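Local coordinates for T9SS C-terminal target domain-containing protein (PDB 5JVK) that probably hydrolyses O-glycosidic bonds in glycans, as a family 39 glycoside hydrolase of a gut Bacteroides, at residues A354-R359 / I491-Y495; A445-A450 / L487-I491; T295-G299 / G427-V431. One frame throughout, in Å; residues are numbered along the deposited sequence.

Contacts 1 and 3 fasten the eight-stranded parallel barrel to the antiparallel sheet that follows it; contact 2 joins that sheet to the two-stranded sheet beside it. Contacts 1 and 2 have centres about 9 Å apart and share Ile491; the centre of contact 3 lies about 11 Å from that of contact 1 and about 10 Å from that of contact 2. Asp297 of contact 3 ties them: its OD2 meets NH2 of Arg359 (contact 1) at 2.9 Å in a salt bridge, and its OD1 accepts from NE1 of Trp446 (contact 2). Strands 429-436, 439-447 and 494-498 are successive neighbours in one sheet. The seam is structural; no ligand or catalytic residue is identified in it.

Contact 1 of 3, residues A354-R359 / I491-Y495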
# COMPACT_ATOMS: atom_id res chain seq x y z
N ALA A 354 -0.58 -8.23 -8.07
CA ALA A 354 -1.18 -8.81 -6.88
C ALA A 354 -0.18 -9.67 -6.12
O ALA A 354 0.01 -9.50 -4.92
CB ALA A 354 -2.41 -9.62 -7.25
N ALA A 355 0.46 -10.59 -6.84
CA ALA A 355 1.48 -11.47 -6.26
C ALA A 355 2.60 -10.68 -5.58
O ALA A 355 2.98 -11.01 -4.46
CB ALA A 355 2.06 -12.39 -7.33
N TYR A 356 3.09 -9.64 -6.24
CA TYR A 356 4.20 -8.85 -5.72
C TYR A 356 3.80 -7.96 -4.54
O TYR A 356 4.64 -7.66 -3.69
CB TYR A 356 4.86 -8.01 -6.83
CG TYR A 356 5.45 -8.80 -7.99
CD1 TYR A 356 5.70 -10.18 -7.91
CD2 TYR A 356 5.80 -8.15 -9.18
CE1 TYR A 356 6.25 -10.88 -8.97
CE2 TYR A 356 6.35 -8.85 -10.25
CZ TYR A 356 6.57 -10.21 -10.14
OH TYR A 356 7.12 -10.91 -11.19
N LEU A 357 2.53 -7.55 -4.49
CA LEU A 357 2.01 -6.81 -3.34
C LEU A 357 2.06 -7.68 -2.08
O LEU A 357 2.59 -7.25 -1.06
CB LEU A 357 0.58 -6.33 -3.59
CG LEU A 357 -0.04 -5.39 -2.54
CD1 LEU A 357 -1.00 -4.42 -3.20
CD2 LEU A 357 -0.76 -6.14 -1.41
N ALA A 358 1.50 -8.88 -2.16
CA ALA A 358 1.50 -9.82 -1.04
C ALA A 358 2.92 -10.16 -0.61
O ALA A 358 3.23 -10.17 0.58
CB ALA A 358 0.74 -11.08 -1.40
N ARG A 359 3.77 -10.44 -1.60
CA ARG A 359 5.17 -10.79 -1.35
C ARG A 359 5.97 -9.65 -0.72
O ARG A 359 6.83 -9.91 0.13
CB ARG A 359 5.83 -11.31 -2.64
CG ARG A 359 5.49 -12.77 -2.88
CD ARG A 359 5.51 -13.21 -4.33
NE ARG A 359 6.82 -13.13 -4.97
CZ ARG A 359 7.12 -13.64 -6.16
NH1 ARG A 359 6.21 -14.30 -6.88
NH2 ARG A 359 8.35 -13.50 -6.65
N ILE A 491 3.37 -17.98 -8.26
CA ILE A 491 3.85 -16.64 -7.89
C ILE A 491 3.00 -16.01 -6.78
O ILE A 491 3.53 -15.25 -5.96
CB ILE A 491 3.97 -15.69 -9.12
CG1 ILE A 491 2.61 -15.43 -9.79
CG2 ILE A 491 4.97 -16.25 -10.13
CD1 ILE A 491 2.67 -14.38 -10.88
N LEU A 492 1.71 -16.33 -6.76
CA LEU A 492 0.78 -15.85 -5.73
C LEU A 492 0.96 -16.66 -4.45
O LEU A 492 0.81 -17.88 -4.48
CB LEU A 492 -0.65 -15.99 -6.23
CG LEU A 492 -1.02 -15.22 -7.50
CD1 LEU A 492 -2.13 -15.91 -8.27
CD2 LEU A 492 -1.39 -13.78 -7.16
N PRO A 493 1.27 -15.99 -3.32
CA PRO A 493 1.44 -16.77 -2.09
C PRO A 493 0.17 -17.48 -1.62
O PRO A 493 -0.93 -16.96 -1.77
CB PRO A 493 1.85 -15.71 -1.05
CG PRO A 493 2.46 -14.62 -1.85
CD PRO A 493 1.67 -14.58 -3.12
N GLN A 494 0.36 -18.68 -1.06
CA GLN A 494 -0.69 -19.40 -0.35
C GLN A 494 -0.26 -19.54 1.10
O GLN A 494 0.91 -19.34 1.42
CB GLN A 494 -0.97 -20.76 -1.00
CG GLN A 494 0.13 -21.80 -0.83
CD GLN A 494 -0.03 -22.96 -1.79
OE1 GLN A 494 -0.38 -24.06 -1.40
NE2 GLN A 494 0.23 -22.70 -3.07
N TYR A 495 -1.21 -19.91 1.95
CA TYR A 495 -1.03 -19.84 3.40
C TYR A 495 -1.56 -21.09 4.10
O TYR A 495 -2.65 -21.57 3.78
CB TYR A 495 -1.76 -18.61 3.94
CG TYR A 495 -1.49 -17.33 3.18
CD1 TYR A 495 -0.39 -16.53 3.49
CD2 TYR A 495 -2.34 -16.91 2.16
CE1 TYR A 495 -0.14 -15.35 2.79
CE2 TYR A 495 -2.11 -15.74 1.46
CZ TYR A 495 -1.00 -14.96 1.78
OH TYR A 495 -0.77 -13.80 1.09
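Helix 350-366, which lies between the seventh and eighth strands of the beta/alpha barrel, here meets the turn leading into strand 494-498 of the C-terminal antiparallel sheet. Ala355 faces that turn: its CB lies 3.5 Å from Ile491 O and is flanked by two apolar branches, CG1 of Ile491 and CD2 of Leu492, the latter at 3.7 Å. With alanine at this point of the helix the two backbones close to 4.5 Å between the CA atoms of Ala355 and Leu492. One turn on, Ala358 CB rests 4.0 Å from CG of Pro493, and the Tyr495 hydroxyl, coming from the strand, reaches the same CB with OH at 4.0 Å. Arg359 crosses the proline ring at about a right angle, its CG 3.7 Å from Pro493 CG. A bend at chi3 (64°) then brings the guanidinium edge-on to the turn, where NH1 donates to Ile491 O at 3.0 Å. That bond is nearly straight (162°), lies in the guanidinium plane and uses a lone pair of the carbonyl. Tyr356 CE1 lies over one guanidinium face, toward its rim, and NH2 forms a salt bridge with Asp297. Small alanines thus admit the turn, and the arginine spans from carboxylate to carbonyl: its charge is likely balanced by Asp297, while its NH1 satisfies a backbone oxygen at the barrel-sheet boundary.

Contact 2 of 3, residues A445-A450 / L487-I491; sequences AWTTKA and LNLSI
Leu489 points its side chain at strand 445-447 and lays both methyls along one side of it: CD2 lies 3.8 Å from Ala445 CB, and CD1 sits 3.7 Å from the carbonyl O of Trp446. Leu487, two residues earlier, also faces Ala445, bringing CD1 to 4.1 Å from the same CB. Thr447 packs its methyl against the root of Leu489, CG2 to CB 3.7 Å. Its chi1 of -178° puts OG1 anti to the backbone N, turned to accept from Lys449 N in an ST turn and to bond Asn429. The strands belong to different sheets, 439-447 to the six-stranded antiparallel one and 484-489 to a two-stranded antiparallel sheet with 453-458, and the axes of the short segments 445-447 and 487-489 pass 6.8 Å apart at an angle of 47°. Across the two segments a single direct backbone hydrogen bond forms: Thr447 N donates to Ser490 O at 3.0 Å, almost straight at 177°, although the donor stands above the carbonyl plane. Water 1 sits between Ser490 N, from which it accepts, and Ala445 O; water 2 joins Ala450 O to Ile491 N. Trp446 offers its CB to Ser490 O, but its ring leads away to pack on helix 350-366, and NE1 bonds Asp297 of loop 295-299. At the far end Ile491 CG2 lies 3.8 Å from Lys449 O, and its CA-H is directed at Thr447 O, with CA 3.4 Å from that oxygen.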
# COMPACT_ATOMS: atom_id res chain seq x y z
N ALA A 445 3.73 -19.72 1.56
CA ALA A 445 4.56 -20.40 0.57
C ALA A 445 4.29 -19.88 -0.84
O ALA A 445 3.13 -19.69 -1.22
CB ALA A 445 4.33 -21.90 0.63
N TRP A 446 5.36 -19.66 -1.58
CA TRP A 446 5.27 -19.25 -2.98
C TRP A 446 6.53 -19.65 -3.73
O TRP A 446 7.54 -20.02 -3.13
CB TRP A 446 5.03 -17.73 -3.10
CG TRP A 446 6.20 -16.83 -2.77
CD1 TRP A 446 7.20 -16.45 -3.62
CD2 TRP A 446 6.46 -16.17 -1.53
NE1 TRP A 446 8.07 -15.61 -2.98
CE2 TRP A 446 7.65 -15.43 -1.69
CE3 TRP A 446 5.81 -16.15 -0.29
CZ2 TRP A 446 8.20 -14.66 -0.66
CZ3 TRP A 446 6.37 -15.38 0.74
CH2 TRP A 446 7.55 -14.65 0.54
N THR A 447 6.46 -19.57 -5.06
CA THR A 447 7.61 -19.79 -5.92
C THR A 447 7.87 -18.54 -6.75
O THR A 447 6.93 -17.83 -7.13
CB THR A 447 7.44 -21.03 -6.84
OG1 THR A 447 8.62 -21.21 -7.63
CG2 THR A 447 6.23 -20.92 -7.76
N THR A 448 9.14 -18.26 -7.03
CA THR A 448 9.54 -17.21 -7.96
C THR A 448 9.39 -17.63 -9.43
O THR A 448 9.40 -16.79 -10.32
CB THR A 448 10.99 -16.75 -7.70
OG1 THR A 448 11.88 -17.87 -7.79
CG2 THR A 448 11.10 -16.13 -6.31
N LYS A 449 9.26 -18.94 -9.68
CA LYS A 449 9.13 -19.45 -11.05
C LYS A 449 7.75 -19.14 -11.63
O LYS A 449 6.73 -19.51 -11.05
CB LYS A 449 9.41 -20.95 -11.10
CG LYS A 449 10.87 -21.28 -10.81
CD LYS A 449 11.10 -22.76 -10.55
CE LYS A 449 10.89 -23.62 -11.78
NZ LYS A 449 11.57 -24.93 -11.66
N ALA A 450 7.74 -18.45 -12.78
CA ALA A 450 6.51 -18.00 -13.44
C ALA A 450 5.53 -19.14 -13.73
O ALA A 450 4.33 -19.02 -13.48
CB ALA A 450 6.85 -17.28 -14.74
N LEU A 487 2.41 -29.19 -1.93
CA LEU A 487 1.98 -27.82 -2.24
C LEU A 487 2.28 -27.46 -3.69
O LEU A 487 3.42 -27.60 -4.14
CB LEU A 487 2.70 -26.81 -1.33
CG LEU A 487 2.51 -26.96 0.18
CD1 LEU A 487 3.32 -25.90 0.91
CD2 LEU A 487 1.04 -26.85 0.56
N ASN A 488 1.26 -27.00 -4.40
CA ASN A 488 1.39 -26.55 -5.79
C ASN A 488 1.61 -25.05 -5.80
O ASN A 488 0.65 -24.27 -5.78
CB ASN A 488 0.15 -26.94 -6.59
CG ASN A 488 -0.02 -28.44 -6.71
OD1 ASN A 488 0.91 -29.16 -7.08
ND2 ASN A 488 -1.21 -28.94 -6.38
N LEU A 489 2.87 -24.65 -5.82
CA LEU A 489 3.25 -23.25 -5.66
C LEU A 489 3.05 -22.46 -6.94
O LEU A 489 3.29 -22.96 -8.05
CB LEU A 489 4.72 -23.13 -5.22
CG LEU A 489 5.15 -23.86 -3.94
CD1 LEU A 489 6.60 -23.53 -3.63
CD2 LEU A 489 4.25 -23.51 -2.76
N SER A 490 2.59 -21.22 -6.78
CA SER A 490 2.57 -20.23 -7.84
C SER A 490 3.28 -18.97 -7.37
O SER A 490 3.74 -18.89 -6.22
CB SER A 490 1.12 -19.90 -8.24
OG SER A 490 0.46 -19.14 -7.25
N ILE A 491 3.37 -17.98 -8.26
CA ILE A 491 3.85 -16.64 -7.89
C ILE A 491 3.00 -16.01 -6.78
O ILE A 491 3.53 -15.25 -5.96
CB ILE A 491 3.97 -15.69 -9.12
CG1 ILE A 491 2.61 -15.43 -9.79
CG2 ILE A 491 4.97 -16.25 -10.13
CD1 ILE A 491 2.67 -14.38 -10.88
O HOH W 1 1.98 -20.34 -3.82
O HOH W 2 3.04 -19.31 -10.84

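Contact 3 of 3, residues T295-G299 / G427-V431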
# COMPACT_ATOMS: atom_id res chain seq x y z
N THR A 295 10.63 -8.90 -9.53
CA THR A 295 10.12 -9.43 -8.26
C THR A 295 10.69 -8.64 -7.07
O THR A 295 11.77 -8.06 -7.17
CB THR A 295 10.48 -10.92 -8.04
OG1 THR A 295 11.90 -11.07 -7.95
CG2 THR A 295 9.94 -11.79 -9.17
N PRO A 296 9.97 -8.63 -5.94
CA PRO A 296 10.56 -8.12 -4.71
C PRO A 296 11.60 -9.07 -4.11
O PRO A 296 12.43 -8.63 -3.32
CB PRO A 296 9.36 -7.98 -3.77
CG PRO A 296 8.42 -9.03 -4.23
CD PRO A 296 8.57 -9.07 -5.73
N ASP A 297 11.55 -10.35 -4.46
CA ASP A 297 12.50 -11.35 -3.99
C ASP A 297 13.92 -11.06 -4.48
O ASP A 297 14.85 -10.97 -3.67
CB ASP A 297 12.11 -12.76 -4.46
CG ASP A 297 10.72 -13.18 -4.00
OD1 ASP A 297 10.60 -14.20 -3.29
OD2 ASP A 297 9.74 -12.49 -4.37
N PHE A 298 14.06 -10.91 -5.80
CA PHE A 298 15.37 -10.75 -6.45
C PHE A 298 15.65 -9.34 -6.99
O PHE A 298 16.82 -8.96 -7.09
CB PHE A 298 15.52 -11.76 -7.59
CG PHE A 298 15.29 -13.19 -7.18
CD1 PHE A 298 15.84 -13.70 -6.00
CD2 PHE A 298 14.57 -14.04 -8.00
CE1 PHE A 298 15.64 -15.03 -5.64
CE2 PHE A 298 14.37 -15.37 -7.65
CZ PHE A 298 14.90 -15.86 -6.47
N GLY A 299 14.62 -8.59 -7.36
CA GLY A 299 14.78 -7.19 -7.77
C GLY A 299 15.71 -6.97 -8.96
O GLY A 299 15.62 -7.69 -9.96
N GLY A 427 15.21 -19.25 -1.29
CA GLY A 427 15.73 -19.30 -2.65
C GLY A 427 14.62 -19.15 -3.68
O GLY A 427 13.77 -18.27 -3.55
N VAL A 428 14.64 -20.03 -4.68
CA VAL A 428 13.64 -20.02 -5.76
C VAL A 428 12.23 -20.17 -5.19
O VAL A 428 11.32 -19.46 -5.60
CB VAL A 428 13.95 -21.13 -6.80
CG1 VAL A 428 12.79 -21.34 -7.77
CG2 VAL A 428 15.20 -20.77 -7.59
N ASN A 429 12.08 -21.11 -4.25
CA ASN A 429 10.83 -21.30 -3.50
C ASN A 429 11.01 -20.78 -2.08
O ASN A 429 12.11 -20.83 -1.53
CB ASN A 429 10.45 -22.78 -3.48
CG ASN A 429 10.32 -23.37 -4.87
OD1 ASN A 429 9.73 -22.76 -5.76
ND2 ASN A 429 10.86 -24.56 -5.07
N LYS A 430 9.92 -20.28 -1.49
CA LYS A 430 9.92 -19.74 -0.13
C LYS A 430 8.87 -20.44 0.69
O LYS A 430 7.74 -20.60 0.23
CB LYS A 430 9.59 -18.24 -0.14
CG LYS A 430 10.77 -17.30 0.03
CD LYS A 430 11.50 -17.04 -1.27
CE LYS A 430 12.37 -15.81 -1.17
NZ LYS A 430 13.10 -15.57 -2.44
N VAL A 431 9.24 -20.86 1.90
CA VAL A 431 8.28 -21.29 2.92
C VAL A 431 8.68 -20.61 4.23
O VAL A 431 9.76 -20.88 4.76
CB VAL A 431 8.24 -22.83 3.10
CG1 VAL A 431 7.17 -23.22 4.12
CG2 VAL A 431 7.97 -23.51 1.77
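Asp297 and Lys430 meet from opposite directions to form the close, buried part of this contact, while Phe298 lies along its exposed margin. Lys430 NZ is 3.0 Å from Asp297 OD1, a salt bridge made on the anti lone pair, the one away from OD2. A bend at chi2 (83°) folds the lysine chain back along its own strand, and the same NZ donates to Gly427 O at 3.0 Å, in the plane of that carbonyl. The ammonium therefore closes the turn before strand 429-436 as well as holding the barrel loop 295-299. Asp297 is shared further: Trp446 NE1 also bonds OD1, and Arg359 forms a salt bridge with OD2. Packing is looser outside. The Phe298 side chain and the lysine chain lie alongside each other and point opposite ways, with CZ of Phe298 4.0 Å from Gly427 O and CE1 4.1 Å from NZ, and Val428 CA approaches the ring edge at 4.4 Å from CZ. Within the loop, Thr295 OG1 accepts from Phe298 N in an ST motif. A methionine in place of Lys430 would probably leave Gly427 O without this donor and Asp297 with one positive partner instead of two. Held between a lysine and an arginine, the carboxylate is likely to stay ionised, and its salt bridge to Lys430 is the one polar link between the two segments, with the Phe298 ring packed beside it.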